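Local coordinates for sensor protein (Vibrio cholerae, PDB 3BY9) that senses C4-dicarboxylates such as succinate through this extracytoplasmic sensor domain of DctB, whose kinase part probably phosphorylates itself as part of a two-component system, at residues Q15-S20 and S241-P246; A72-L77 and L92-I97; Y118-S123 and S202-D207; S224-P229 and R253-K258. All blocks are in the same frame, centred on the assembly; numbering follows the deposited sequence.

Contact 1 of 4, residues Q15-S20 and S241-P246; sequences QLDRFS and SSRPLP
Asp17 and Arg243 form the salt bridge of this helix-on-sheet contact, in which the long N-terminal helix 5-27 packs beside strand 238-245 of the four-stranded antiparallel sheet. The two axes run in roughly the same direction, 9.4 Å apart at closest approach and inclined at 33°.

Both terminal guanidinium nitrogens converge on a single carboxylate oxygen: NH1 of Arg243 lies 2.9 Å and NH2 3.0 Å from Asp17 OD1. NH1 meets OD1 almost along its C-O bond, whereas NH2 comes from above the carboxylate plane, the two planar groups being turned 53° apart. Bends at chi2 and chi3 of the arginine curl the chain so that its end lies beside Asp17. Gln13, one turn before Asp17, also accepts from NH2 and thus helps to fix the rotation of the group.

Apolar contact lies beside the ion pair. Leu16 CB lies over one face of the guanidinium, toward its rim, 3.6 Å from Arg243 NH2, while its CD1 reaches on to Ser241 CB at 3.8 Å. Within the sheet, Ser241 and Arg243 pair with strand 250-257.

One water completes the polar edge: in one of the two conformers of Ser20 it is hydrogen-bonded to Ser20 OG at 2.9 Å, and it accepts from Arg243 NH1 at 3.0 Å.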
loop_
_atom_site.group_PDB
_atom_site.type_symbol
_atom_site.label_atom_id
_atom_site.label_comp_id
_atom_site.label_asym_id
_atom_site.label_seq_id
_atom_site.Cartn_x
_atom_site.Cartn_y
_atom_site.Cartn_z
ATOM N N GLN A 15 3.699 10.500 19.005
ATOM C CA GLN A 15 2.748 9.593 18.364
ATOM C C GLN A 15 3.271 9.169 17.015
ATOM O O GLN A 15 3.154 7.990 16.657
ATOM C CB GLN A 15 1.401 10.260 18.158
ATOM C CG GLN A 15 0.686 10.564 19.474
ATOM C CD GLN A 15 -0.646 11.224 19.181
ATOM O OE1 GLN A 15 -1.639 10.556 18.842
ATOM N NE2 GLN A 15 -0.666 12.526 19.260
ATOM N N LEU A 16 3.827 10.125 16.260
ATOM C CA LEU A 16 4.345 9.786 14.931
ATOM C C LEU A 16 5.544 8.832 15.065
ATOM O O LEU A 16 5.735 7.908 14.244
ATOM C CB LEU A 16 4.767 11.073 14.149
ATOM C CG LEU A 16 3.585 11.985 13.736
ATOM C CD1 LEU A 16 4.008 13.364 13.218
ATOM C CD2 LEU A 16 2.793 11.218 12.640
ATOM N N ASP A 17 6.377 9.051 16.077
ATOM C CA ASP A 17 7.533 8.152 16.274
ATOM C C ASP A 17 7.035 6.716 16.541
ATOM O O ASP A 17 7.508 5.754 15.921
ATOM C CB ASP A 17 8.369 8.579 17.494
ATOM C CG ASP A 17 9.236 9.792 17.255
ATOM O OD1 ASP A 17 9.385 10.254 16.099
ATOM O OD2 ASP A 17 9.800 10.276 18.285
ATOM N N ARG A 18 6.067 6.588 17.450
ATOM C CA ARG A 18 5.542 5.266 17.810
ATOM C C ARG A 18 4.818 4.586 16.630
ATOM O O ARG A 18 5.005 3.386 16.368
ATOM C CB ARG A 18 4.561 5.372 18.983
ATOM C CG ARG A 18 5.180 5.698 20.338
ATOM C CD ARG A 18 4.160 5.501 21.489
ATOM N NE ARG A 18 3.031 6.432 21.461
ATOM C CZ ARG A 18 3.059 7.645 22.007
ATOM N NH1 ARG A 18 4.152 8.064 22.622
ATOM N NH2 ARG A 18 2.000 8.443 21.947
ATOM N N PHE A 19 4.006 5.338 15.907
ATOM C CA PHE A 19 3.296 4.726 14.792
ATOM C C PHE A 19 4.218 4.396 13.631
ATOM O O PHE A 19 4.052 3.363 12.981
ATOM C CB PHE A 19 2.132 5.634 14.341
ATOM C CG PHE A 19 1.098 4.909 13.513
ATOM C CD1 PHE A 19 0.534 3.715 13.966
ATOM C CD2 PHE A 19 0.670 5.434 12.301
ATOM C CE1 PHE A 19 -0.460 3.053 13.193
ATOM C CE2 PHE A 19 -0.311 4.784 11.533
ATOM C CZ PHE A 19 -0.867 3.600 11.985
ATOM N N SER A 20 5.143 5.303 13.314
ATOM C CA SER A 20 6.066 5.052 12.213
ATOM C C SER A 20 6.836 3.776 12.547
ATOM O O SER A 20 7.071 2.913 11.678
ATOM C CB SER A 20 7.047 6.224 12.046
ATOM O OG SER A 20 8.162 5.800 11.275
ATOM N N SER A 241 0.153 17.187 12.385
ATOM C CA SER A 241 1.608 17.006 12.285
ATOM C C SER A 241 1.856 15.901 11.287
ATOM O O SER A 241 1.151 14.891 11.274
ATOM C CB SER A 241 2.215 16.666 13.639
ATOM O OG SER A 241 2.016 17.812 14.484
ATOM N N SER A 242 2.906 16.056 10.469
ATOM C CA SER A 242 3.107 15.074 9.394
ATOM C C SER A 242 4.525 14.595 9.353
ATOM O O SER A 242 5.461 15.342 9.684
ATOM C CB SER A 242 2.761 15.699 8.025
ATOM O OG SER A 242 1.393 16.133 8.031
ATOM N N ARG A 243 4.658 13.336 8.955
ATOM C CA ARG A 243 5.974 12.652 8.867
ATOM C C ARG A 243 6.055 11.891 7.539
ATOM O O ARG A 243 5.398 10.872 7.320
ATOM C CB ARG A 243 6.132 11.659 10.049
ATOM C CG ARG A 243 7.501 10.961 10.188
ATOM C CD ARG A 243 8.548 11.898 10.730
ATOM N NE ARG A 243 8.243 12.401 12.084
ATOM C CZ ARG A 243 8.338 11.708 13.223
ATOM N NH1 ARG A 243 8.706 10.426 13.246
ATOM N NH2 ARG A 243 8.142 12.345 14.380
ATOM N N PRO A 244 6.913 12.360 6.619
ATOM C CA PRO A 244 6.965 11.602 5.371
ATOM C C PRO A 244 7.787 10.341 5.596
ATOM O O PRO A 244 8.667 10.316 6.481
ATOM C CB PRO A 244 7.642 12.574 4.383
ATOM C CG PRO A 244 8.408 13.521 5.250
ATOM C CD PRO A 244 7.579 13.676 6.508
ATOM N N LEU A 245 7.467 9.296 4.830
ATOM C CA LEU A 245 8.189 8.019 4.852
ATOM C C LEU A 245 8.489 7.790 3.353
ATOM O O LEU A 245 7.829 7.014 2.660
ATOM C CB LEU A 245 7.316 6.895 5.431
ATOM C CG LEU A 245 6.893 7.052 6.906
ATOM C CD1 LEU A 245 6.038 5.868 7.355
ATOM C CD2 LEU A 245 8.139 7.169 7.787
ATOM N N PRO A 246 9.492 8.507 2.822
ATOM C CA PRO A 246 9.904 8.433 1.412
ATOM C C PRO A 246 9.987 7.057 0.771
ATOM O O PRO A 246 9.588 6.891 -0.388
ATOM C CB PRO A 246 11.266 9.134 1.415
ATOM C CG PRO A 246 11.086 10.186 2.458
ATOM C CD PRO A 246 10.375 9.412 3.579
HETATM O O HOH W 1 9.596 8.364 11.325
#

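Contact 2 of 4, residues A72-L77 and L92-I97; sequences AADTYL and LDRSFI
Phe96 drives its ring edge into the face of Tyr76, a T-shaped pair on the five-stranded antiparallel sheet of the ligand-binding PAS-like domain. The planes stand at 88°, and Phe96 CD2 sits over the centre of the tyrosine ring. Tyr76 presents that face because its CG lies between the backbone N and the carbonyl carbon (chi1 51°); its hydroxyl is hydrogen-bonded to Tyr106, a succinate-binding residue. Phe96 itself lies about 3 Å from a succinic acid molecule at nearest atoms, so the pair borders the pocket.

Phe96 CZ also touches Asp74 CG at 3.7 Å, beside a salt bridge. Ala73 and Asp74 form a classic beta bulge opposite Lys149, another succinate-binding residue, and the bulge offers two acceptors to the edge of the Arg94 guanidinium. Asn89 gives Asp74 OD1 a further donor. Arg94 NE uses the syn lone pair of Asp74 OD1 at 2.7 Å, and Arg94 NH2 donates to Ala73 O at 3.0 Å.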
loop_
_atom_site.group_PDB
_atom_site.type_symbol
_atom_site.label_atom_id
_atom_site.label_comp_id
_atom_site.label_asym_id
_atom_site.label_seq_id
_atom_site.Cartn_x
_atom_site.Cartn_y
_atom_site.Cartn_z
ATOM N N ALA A 72 0.455 -13.525 4.950
ATOM C CA ALA A 72 0.181 -12.479 3.979
ATOM C C ALA A 72 -1.197 -12.678 3.323
ATOM O O ALA A 72 -1.884 -13.680 3.548
ATOM C CB ALA A 72 1.248 -12.464 2.876
ATOM N N ALA A 73 -1.632 -11.670 2.582
ATOM C CA ALA A 73 -2.908 -11.833 1.889
ATOM C C ALA A 73 -2.721 -12.757 0.707
ATOM O O ALA A 73 -3.465 -13.720 0.560
ATOM C CB ALA A 73 -3.434 -10.479 1.418
ATOM N N ASP A 74 -1.704 -12.510 -0.126
ATOM C CA ASP A 74 -1.509 -13.340 -1.310
ATOM C C ASP A 74 -0.033 -13.397 -1.663
ATOM O O ASP A 74 0.676 -12.427 -1.422
ATOM C CB ASP A 74 -2.225 -12.695 -2.521
ATOM C CG ASP A 74 -3.693 -12.397 -2.237
ATOM O OD1 ASP A 74 -4.538 -13.325 -2.360
ATOM O OD2 ASP A 74 -3.990 -11.247 -1.859
ATOM N N THR A 75 0.398 -14.503 -2.268
ATOM C CA THR A 75 1.828 -14.630 -2.683
ATOM C C THR A 75 1.683 -15.259 -4.075
ATOM O O THR A 75 1.114 -16.332 -4.196
ATOM C CB THR A 75 2.616 -15.554 -1.747
ATOM O OG1 THR A 75 2.628 -14.995 -0.409
ATOM C CG2 THR A 75 4.072 -15.685 -2.243
ATOM N N TYR A 76 2.236 -14.593 -5.108
ATOM C CA TYR A 76 1.939 -15.089 -6.447
ATOM C C TYR A 76 3.088 -14.829 -7.411
ATOM O O TYR A 76 3.821 -13.853 -7.275
ATOM C CB TYR A 76 0.630 -14.465 -6.990
ATOM C CG TYR A 76 0.517 -12.957 -6.911
ATOM C CD1 TYR A 76 0.541 -12.184 -8.077
ATOM C CD2 TYR A 76 0.308 -12.298 -5.667
ATOM C CE1 TYR A 76 0.339 -10.772 -8.013
ATOM C CE2 TYR A 76 0.121 -10.922 -5.619
ATOM C CZ TYR A 76 0.131 -10.180 -6.757
ATOM O OH TYR A 76 -0.113 -8.828 -6.652
ATOM N N LEU A 77 3.177 -15.721 -8.388
ATOM C CA LEU A 77 4.278 -15.742 -9.367
ATOM C C LEU A 77 3.815 -15.319 -10.737
ATOM O O LEU A 77 2.854 -15.859 -11.248
ATOM C CB LEU A 77 4.818 -17.197 -9.414
ATOM C CG LEU A 77 5.979 -17.455 -10.367
ATOM C CD1 LEU A 77 7.255 -16.781 -9.809
ATOM C CD2 LEU A 77 6.250 -18.957 -10.390
ATOM N N LEU A 92 -9.025 -20.199 -4.321
ATOM C CA LEU A 92 -9.967 -19.248 -3.691
ATOM C C LEU A 92 -10.792 -18.519 -4.763
ATOM O O LEU A 92 -10.419 -18.531 -5.945
ATOM C CB LEU A 92 -9.202 -18.224 -2.865
ATOM C CG LEU A 92 -8.192 -18.771 -1.842
ATOM C CD1 LEU A 92 -7.637 -17.628 -1.017
ATOM C CD2 LEU A 92 -8.881 -19.776 -0.882
ATOM N N ASP A 93 -11.894 -17.883 -4.341
ATOM C CA ASP A 93 -12.749 -17.140 -5.256
ATOM C C ASP A 93 -11.903 -16.026 -5.923
ATOM O O ASP A 93 -12.085 -15.749 -7.113
ATOM C CB ASP A 93 -13.892 -16.457 -4.502
ATOM C CG ASP A 93 -15.051 -17.401 -4.179
ATOM O OD1 ASP A 93 -14.957 -18.626 -4.402
ATOM O OD2 ASP A 93 -16.063 -16.855 -3.676
ATOM N N ARG A 94 -10.993 -15.417 -5.161
ATOM C CA ARG A 94 -10.186 -14.299 -5.712
ATOM C C ARG A 94 -8.975 -14.732 -6.524
ATOM O O ARG A 94 -8.137 -13.898 -6.819
ATOM C CB ARG A 94 -9.713 -13.344 -4.609
ATOM C CG ARG A 94 -8.607 -13.887 -3.685
ATOM C CD ARG A 94 -8.220 -12.826 -2.649
ATOM N NE ARG A 94 -7.188 -13.240 -1.686
ATOM C CZ ARG A 94 -7.412 -13.871 -0.539
ATOM N NH1 ARG A 94 -8.664 -14.214 -0.163
ATOM N NH2 ARG A 94 -6.394 -14.112 0.284
ATOM N N SER A 95 -8.896 -16.001 -6.896
ATOM C CA SER A 95 -7.730 -16.454 -7.664
ATOM C C SER A 95 -7.196 -15.473 -8.683
ATOM O O SER A 95 -7.936 -14.962 -9.525
ATOM C CB SER A 95 -8.006 -17.749 -8.404
ATOM O OG SER A 95 -6.816 -18.225 -9.067
ATOM N N PHE A 96 -5.880 -15.254 -8.609
ATOM C CA PHE A 96 -5.229 -14.354 -9.540
ATOM C C PHE A 96 -4.713 -15.131 -10.738
ATOM O O PHE A 96 -4.164 -14.509 -11.672
ATOM C CB PHE A 96 -4.000 -13.707 -8.874
ATOM C CG PHE A 96 -4.300 -12.770 -7.729
ATOM C CD1 PHE A 96 -5.607 -12.470 -7.318
ATOM C CD2 PHE A 96 -3.221 -12.209 -7.014
ATOM C CE1 PHE A 96 -5.839 -11.650 -6.221
ATOM C CE2 PHE A 96 -3.434 -11.385 -5.905
ATOM C CZ PHE A 96 -4.742 -11.104 -5.495
ATOM N N ILE A 97 -4.873 -16.456 -10.754
ATOM C CA ILE A 97 -4.308 -17.255 -11.862
ATOM C C ILE A 97 -4.863 -16.810 -13.229
ATOM O O ILE A 97 -6.083 -16.657 -13.396
ATOM C CB ILE A 97 -4.618 -18.756 -11.680
ATOM C CG1 ILE A 97 -4.012 -19.278 -10.370
ATOM C CG2 ILE A 97 -4.055 -19.568 -12.872
ATOM C CD1 ILE A 97 -2.570 -19.475 -10.369
#

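Contact 3 of 4, residues Y118-S123 and S202-D207; sequences YFALGS and SQQYLD
Ser202, the last residue of helix 193-202, turns its carbonyl toward Tyr118, and one water bridges Ser202 O and Tyr118 OH, at 2.8 Å from each. The Ser202 hydroxyl, itself bonded to Ile199 O, accepts from Gln204 N in an ST turn. Gln203 leaves the helix with positive phi and starts a type I turn that ends at Leu206.

Gln204 has the largest share of the contact. With CG opposite its backbone N (chi1 -173°) the extended chain runs along the edge strand, and NE2 donates to Phe119 O at 2.9 Å in a nearly straight bond. The same NE2 lies over one face of the Phe119 ring, 3.3 Å from CE1, while the Tyr118 hydroxyl rests against CB. Gln204 O accepts from Leu121 N at 3.0 Å.

Tyr205 sets its hydroxyl, bonded to Asp170, at the edge of the Phe119 ring. Leu206 closes the turn, its CD1 3.7 Å from Leu121 CD2 and its CD2 against Ser123 CB; Ser123 belongs to the succinate site.

The loop thus lies along strand 116-121, an edge strand of the five-stranded sheet, which pairs on its inner side with strand 128-138, while Arg104, just before helix 105-110, donates to Leu121 O.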
loop_
_atom_site.group_PDB
_atom_site.type_symbol
_atom_site.label_atom_id
_atom_site.label_comp_id
_atom_site.label_asym_id
_atom_site.label_seq_id
_atom_site.Cartn_x
_atom_site.Cartn_y
_atom_site.Cartn_z
ATOM N N TYR A 118 4.894 -1.216 -3.569
ATOM C CA TYR A 118 3.802 -0.407 -4.093
ATOM C C TYR A 118 2.585 -0.592 -3.206
ATOM O O TYR A 118 2.526 -1.540 -2.457
ATOM C CB TYR A 118 3.433 -0.955 -5.487
ATOM C CG TYR A 118 2.480 -0.082 -6.305
ATOM C CD1 TYR A 118 2.854 1.238 -6.678
ATOM C CD2 TYR A 118 1.265 -0.586 -6.758
ATOM C CE1 TYR A 118 2.025 2.018 -7.473
ATOM C CE2 TYR A 118 0.413 0.181 -7.575
ATOM C CZ TYR A 118 0.816 1.481 -7.921
ATOM O OH TYR A 118 0.017 2.206 -8.768
ATOM N N PHE A 119 1.626 0.338 -3.252
ATOM C CA PHE A 119 0.386 0.111 -2.480
ATOM C C PHE A 119 -0.744 0.421 -3.444
ATOM O O PHE A 119 -0.580 1.255 -4.346
ATOM C CB PHE A 119 0.312 1.002 -1.196
ATOM C CG PHE A 119 0.549 2.462 -1.445
ATOM C CD1 PHE A 119 -0.495 3.291 -1.834
ATOM C CD2 PHE A 119 1.823 3.002 -1.319
ATOM C CE1 PHE A 119 -0.264 4.666 -2.097
ATOM C CE2 PHE A 119 2.050 4.363 -1.584
ATOM C CZ PHE A 119 0.997 5.181 -1.972
ATOM N N ALA A 120 -1.874 -0.272 -3.294
ATOM C CA ALA A 120 -2.957 -0.075 -4.219
ATOM C C ALA A 120 -4.219 -0.745 -3.737
ATOM O O ALA A 120 -4.201 -1.531 -2.787
ATOM C CB ALA A 120 -2.595 -0.735 -5.559
ATOM N N LEU A 121 -5.300 -0.436 -4.470
ATOM C CA LEU A 121 -6.571 -1.145 -4.267
ATOM C C LEU A 121 -6.514 -2.316 -5.240
ATOM O O LEU A 121 -6.363 -2.118 -6.446
ATOM C CB LEU A 121 -7.761 -0.227 -4.629
ATOM C CG LEU A 121 -9.115 -0.969 -4.630
ATOM C CD1 LEU A 121 -9.489 -1.465 -3.228
ATOM C CD2 LEU A 121 -10.207 0.016 -5.084
ATOM N N GLY A 122 -6.568 -3.551 -4.715
ATOM C CA GLY A 122 -6.468 -4.756 -5.525
ATOM C C GLY A 122 -7.546 -4.914 -6.586
ATOM O O GLY A 122 -8.728 -4.835 -6.289
ATOM N N SER A 123 -7.109 -5.218 -7.816
ATOM C CA SER A 123 -8.020 -5.324 -8.944
ATOM C C SER A 123 -8.868 -6.571 -9.006
ATOM O O SER A 123 -9.966 -6.538 -9.559
ATOM C CB SER A 123 -7.244 -5.206 -10.254
ATOM O OG SER A 123 -6.448 -6.353 -10.442
ATOM N N SER A 202 -3.598 5.867 -13.710
ATOM C CA SER A 202 -2.634 4.996 -13.000
ATOM C C SER A 202 -3.251 3.709 -12.527
ATOM O O SER A 202 -2.531 2.694 -12.373
ATOM C CB SER A 202 -2.035 5.690 -11.780
ATOM O OG SER A 202 -2.962 5.749 -10.683
ATOM N N GLN A 203 -4.565 3.730 -12.304
ATOM C CA GLN A 203 -5.314 2.590 -11.796
ATOM C C GLN A 203 -4.877 2.128 -10.407
ATOM O O GLN A 203 -5.295 1.044 -9.970
ATOM C CB GLN A 203 -5.294 1.400 -12.787
ATOM C CG GLN A 203 -6.209 1.626 -14.028
ATOM C CD GLN A 203 -7.712 1.529 -13.727
ATOM O OE1 GLN A 203 -8.238 0.477 -13.349
ATOM N NE2 GLN A 203 -8.414 2.645 -13.910
ATOM N N GLN A 204 -4.127 2.986 -9.718
ATOM C CA GLN A 204 -3.676 2.687 -8.358
ATOM C C GLN A 204 -4.882 2.427 -7.465
ATOM O O GLN A 204 -4.807 1.552 -6.597
ATOM C CB GLN A 204 -2.857 3.832 -7.792
ATOM C CG GLN A 204 -2.201 3.497 -6.413
ATOM C CD GLN A 204 -1.028 4.408 -6.130
ATOM O OE1 GLN A 204 -0.974 5.541 -6.645
ATOM N NE2 GLN A 204 -0.081 3.947 -5.303
ATOM N N TYR A 205 -5.975 3.179 -7.684
ATOM C CA TYR A 205 -7.225 2.969 -6.925
ATOM C C TYR A 205 -8.330 2.541 -7.904
ATOM O O TYR A 205 -9.515 2.852 -7.691
ATOM C CB TYR A 205 -7.647 4.250 -6.179
ATOM C CG TYR A 205 -6.518 4.810 -5.361
ATOM C CD1 TYR A 205 -5.942 4.057 -4.323
ATOM C CD2 TYR A 205 -5.946 6.025 -5.677
ATOM C CE1 TYR A 205 -4.822 4.518 -3.637
ATOM C CE2 TYR A 205 -4.853 6.487 -5.013
ATOM C CZ TYR A 205 -4.285 5.727 -3.981
ATOM O OH TYR A 205 -3.200 6.200 -3.296
ATOM N N LEU A 206 -7.943 1.777 -8.924
ATOM C CA LEU A 206 -8.861 1.279 -9.938
ATOM C C LEU A 206 -9.692 2.460 -10.472
ATOM O O LEU A 206 -9.098 3.517 -10.796
ATOM C CB LEU A 206 -9.741 0.185 -9.372
ATOM C CG LEU A 206 -8.907 -0.946 -8.687
ATOM C CD1 LEU A 206 -9.768 -2.066 -8.151
ATOM C CD2 LEU A 206 -7.880 -1.508 -9.662
ATOM N N ASP A 207 -11.020 2.281 -10.560
ATOM C CA ASP A 207 -11.905 3.362 -11.053
ATOM C C ASP A 207 -12.613 4.094 -9.905
ATOM O O ASP A 207 -13.730 4.637 -10.069
ATOM C CB ASP A 207 -12.995 2.804 -11.974
ATOM C CG ASP A 207 -12.451 2.128 -13.205
ATOM O OD1 ASP A 207 -11.424 2.580 -13.743
ATOM O OD2 ASP A 207 -13.094 1.156 -13.671
HETATM O O HOH W 2 -1.483 0.763 -10.620
#

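Contact 4 of 4, residues S224-P229 and R253-K258; sequences SEWRKP and RVLSPK. With CA (calcium ion), chain D.
The Trp226 indole meets strand 250-257 with its six-membered ring: Arg253 CD lies at the ring edge, 3.6 Å from CZ2, and Leu255 CD2 comes in obliquely, 3.7 Å from CZ3. The Arg253 guanidinium is turned 61° to the indole; its NE is held by Thr169 and its NH2 by Leu219 O, which fix the chain that borders the tryptophan. Trp215 adds a second ring against Trp226, at an inclination of about 45°. The other flat group, the Arg227 guanidinium, has Glu225 OE1 at its edge and near its plane.

Glu225 OE1 is gripped twice. Arg227 NH2 meets Glu225 OE1 head-on at 2.8 Å. Lys258 NZ reaches Glu225 OE1 on the syn side at 2.9 Å. Lys258 extends so far because every torsion of its side chain is near 180°. The shared carboxylate probably offsets the proximity of the two cations. Glu225 OE2 is bound by Tyr5 of the N-terminal helix and by a water.

Strands 223-226 and 250-257 flank strand 238-245 in the antiparallel sheet, and their side chains meet across it. Just after strand 250-257, Lys258 O binds calcium at 2.5 Å; Asp237 and four waters complete the observed coordination, so the salt-bridge network borders a calcium site.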
loop_
_atom_site.group_PDB
_atom_site.type_symbol
_atom_site.label_atom_id
_atom_site.label_comp_id
_atom_site.label_asym_id
_atom_site.label_seq_id
_atom_site.Cartn_x
_atom_site.Cartn_y
_atom_site.Cartn_z
ATOM N N SER A 224 1.046 21.951 10.848
ATOM C CA SER A 224 0.152 22.897 10.173
ATOM C C SER A 224 -1.247 22.825 10.753
ATOM O O SER A 224 -1.413 22.281 11.839
ATOM C CB SER A 224 0.082 22.551 8.680
ATOM O OG SER A 224 -0.494 23.630 7.976
ATOM N N GLU A 225 -2.209 23.439 10.052
ATOM C CA GLU A 225 -3.629 23.380 10.470
ATOM C C GLU A 225 -4.416 23.170 9.218
ATOM O O GLU A 225 -4.059 23.716 8.165
ATOM C CB GLU A 225 -4.117 24.681 11.138
ATOM C CG GLU A 225 -3.445 24.963 12.469
ATOM C CD GLU A 225 -4.071 26.124 13.217
ATOM O OE1 GLU A 225 -5.018 26.727 12.679
ATOM O OE2 GLU A 225 -3.598 26.429 14.329
ATOM N N TRP A 226 -5.464 22.361 9.321
ATOM C CA TRP A 226 -6.355 22.081 8.190
ATOM C C TRP A 226 -7.682 22.726 8.576
ATOM O O TRP A 226 -8.187 22.477 9.659
ATOM C CB TRP A 226 -6.566 20.586 8.020
ATOM C CG TRP A 226 -5.365 19.857 7.461
ATOM C CD1 TRP A 226 -4.109 20.372 7.219
ATOM C CD2 TRP A 226 -5.300 18.463 7.131
ATOM N NE1 TRP A 226 -3.266 19.364 6.761
ATOM C CE2 TRP A 226 -3.970 18.192 6.701
ATOM C CE3 TRP A 226 -6.239 17.413 7.166
ATOM C CZ2 TRP A 226 -3.552 16.908 6.305
ATOM C CZ3 TRP A 226 -5.815 16.112 6.780
ATOM C CH2 TRP A 226 -4.475 15.886 6.354
ATOM N N ARG A 227 -8.227 23.539 7.689
ATOM C CA ARG A 227 -9.497 24.208 7.986
ATOM C C ARG A 227 -10.422 24.151 6.802
ATOM O O ARG A 227 -10.027 23.761 5.711
ATOM C CB ARG A 227 -9.261 25.672 8.371
ATOM C CG ARG A 227 -9.076 26.633 7.213
ATOM C CD ARG A 227 -8.821 28.041 7.763
ATOM N NE ARG A 227 -7.583 28.042 8.551
ATOM C CZ ARG A 227 -7.498 27.775 9.856
ATOM N NH1 ARG A 227 -8.592 27.497 10.567
ATOM N NH2 ARG A 227 -6.303 27.734 10.442
ATOM N N LYS A 228 -11.699 24.467 7.040
ATOM C CA LYS A 228 -12.670 24.495 5.962
ATOM C C LYS A 228 -12.850 25.962 5.569
ATOM O O LYS A 228 -12.546 26.867 6.345
ATOM C CB LYS A 228 -14.030 23.896 6.424
ATOM C CG LYS A 228 -13.934 22.395 6.713
ATOM C CD LYS A 228 -13.763 21.635 5.429
ATOM C CE LYS A 228 -13.562 20.168 5.672
ATOM N NZ LYS A 228 -14.831 19.641 6.309
ATOM N N PRO A 229 -13.328 26.196 4.339
ATOM C CA PRO A 229 -13.550 27.555 3.837
ATOM C C PRO A 229 -14.283 28.370 4.889
ATOM O O PRO A 229 -15.208 27.871 5.520
ATOM C CB PRO A 229 -14.387 27.322 2.578
ATOM C CG PRO A 229 -13.854 26.004 2.063
ATOM C CD PRO A 229 -13.776 25.185 3.368
ATOM N N ARG A 253 0.114 11.231 8.965
ATOM C CA ARG A 253 -0.294 12.488 9.576
ATOM C C ARG A 253 -1.182 12.240 10.747
ATOM O O ARG A 253 -2.058 11.365 10.668
ATOM C CB ARG A 253 -1.086 13.297 8.530
ATOM C CG ARG A 253 -0.299 13.398 7.180
ATOM C CD ARG A 253 -1.063 14.302 6.203
ATOM N NE ARG A 253 -0.489 14.447 4.848
ATOM C CZ ARG A 253 0.220 15.514 4.481
ATOM N NH1 ARG A 253 0.493 16.475 5.370
ATOM N NH2 ARG A 253 0.516 15.698 3.205
ATOM N N VAL A 254 -0.952 12.980 11.829
ATOM C CA VAL A 254 -1.811 12.836 13.011
ATOM C C VAL A 254 -2.622 14.137 13.099
ATOM O O VAL A 254 -2.087 15.251 12.942
ATOM C CB VAL A 254 -0.972 12.560 14.294
ATOM C CG1 VAL A 254 0.134 13.591 14.497
ATOM C CG2 VAL A 254 -1.893 12.591 15.544
ATOM N N LEU A 255 -3.938 13.980 13.298
ATOM C CA LEU A 255 -4.866 15.119 13.321
ATOM C C LEU A 255 -5.563 15.205 14.665
ATOM O O LEU A 255 -6.088 14.198 15.137
ATOM C CB LEU A 255 -5.975 14.930 12.297
ATOM C CG LEU A 255 -5.720 15.113 10.812
ATOM C CD1 LEU A 255 -4.727 14.051 10.386
ATOM C CD2 LEU A 255 -7.011 14.920 10.018
ATOM N N SER A 256 -5.519 16.383 15.280
ATOM C CA SER A 256 -6.207 16.644 16.571
ATOM C C SER A 256 -7.153 17.811 16.358
ATOM O O SER A 256 -6.776 18.845 15.811
ATOM C CB SER A 256 -5.188 17.032 17.672
ATOM O OG SER A 256 -4.404 15.923 18.103
ATOM N N PRO A 257 -8.428 17.666 16.760
ATOM C CA PRO A 257 -9.384 18.771 16.581
ATOM C C PRO A 257 -8.843 20.033 17.237
ATOM O O PRO A 257 -8.345 19.999 18.370
ATOM C CB PRO A 257 -10.636 18.267 17.324
ATOM C CG PRO A 257 -10.572 16.769 17.109
ATOM C CD PRO A 257 -9.082 16.457 17.323
ATOM N N LYS A 258 -8.982 21.168 16.549
ATOM C CA LYS A 258 -8.495 22.434 17.090
ATOM C C LYS A 258 -9.589 23.005 17.972
ATOM O O LYS A 258 -10.647 23.326 17.456
ATOM C CB LYS A 258 -8.191 23.413 15.958
ATOM C CG LYS A 258 -7.590 24.736 16.473
ATOM C CD LYS A 258 -7.216 25.645 15.314
ATOM C CE LYS A 258 -6.675 26.975 15.824
ATOM N NZ LYS A 258 -6.644 27.932 14.692
HETATM CA CA CA D . -12.602 23.895 16.096
HETATM O O HOH W 3 -3.661 28.937 15.860
HETATM O O HOH W 4 -11.512 26.061 15.866
HETATM O O HOH W 5 -12.563 21.375 15.246
HETATM O O HOH W 6 -14.280 22.365 17.251
HETATM O O HOH W 7 -14.461 24.752 14.852
#

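How the contacts relate
Contacts 1 and 4 share the four-stranded sheet near the chain termini; their centres are 16 Å apart and they touch, Ser241 O meeting Val254 N between neighbouring strands 238-245 and 250-257. Contacts 2 and 3 belong to the five-stranded sheet of the succinate-binding domain, also 16 Å apart between centres. Contacts 2 and 4, on opposite sides of the chain's centre, are 39 Å apart between centres. Along the chain, contact 1 opens first and encloses contacts 2 and 3, then alternates with contact 4. Contact 3 lies at an edge strand of the five-stranded sheet, about 8 Å from contact 1 at nearest atoms.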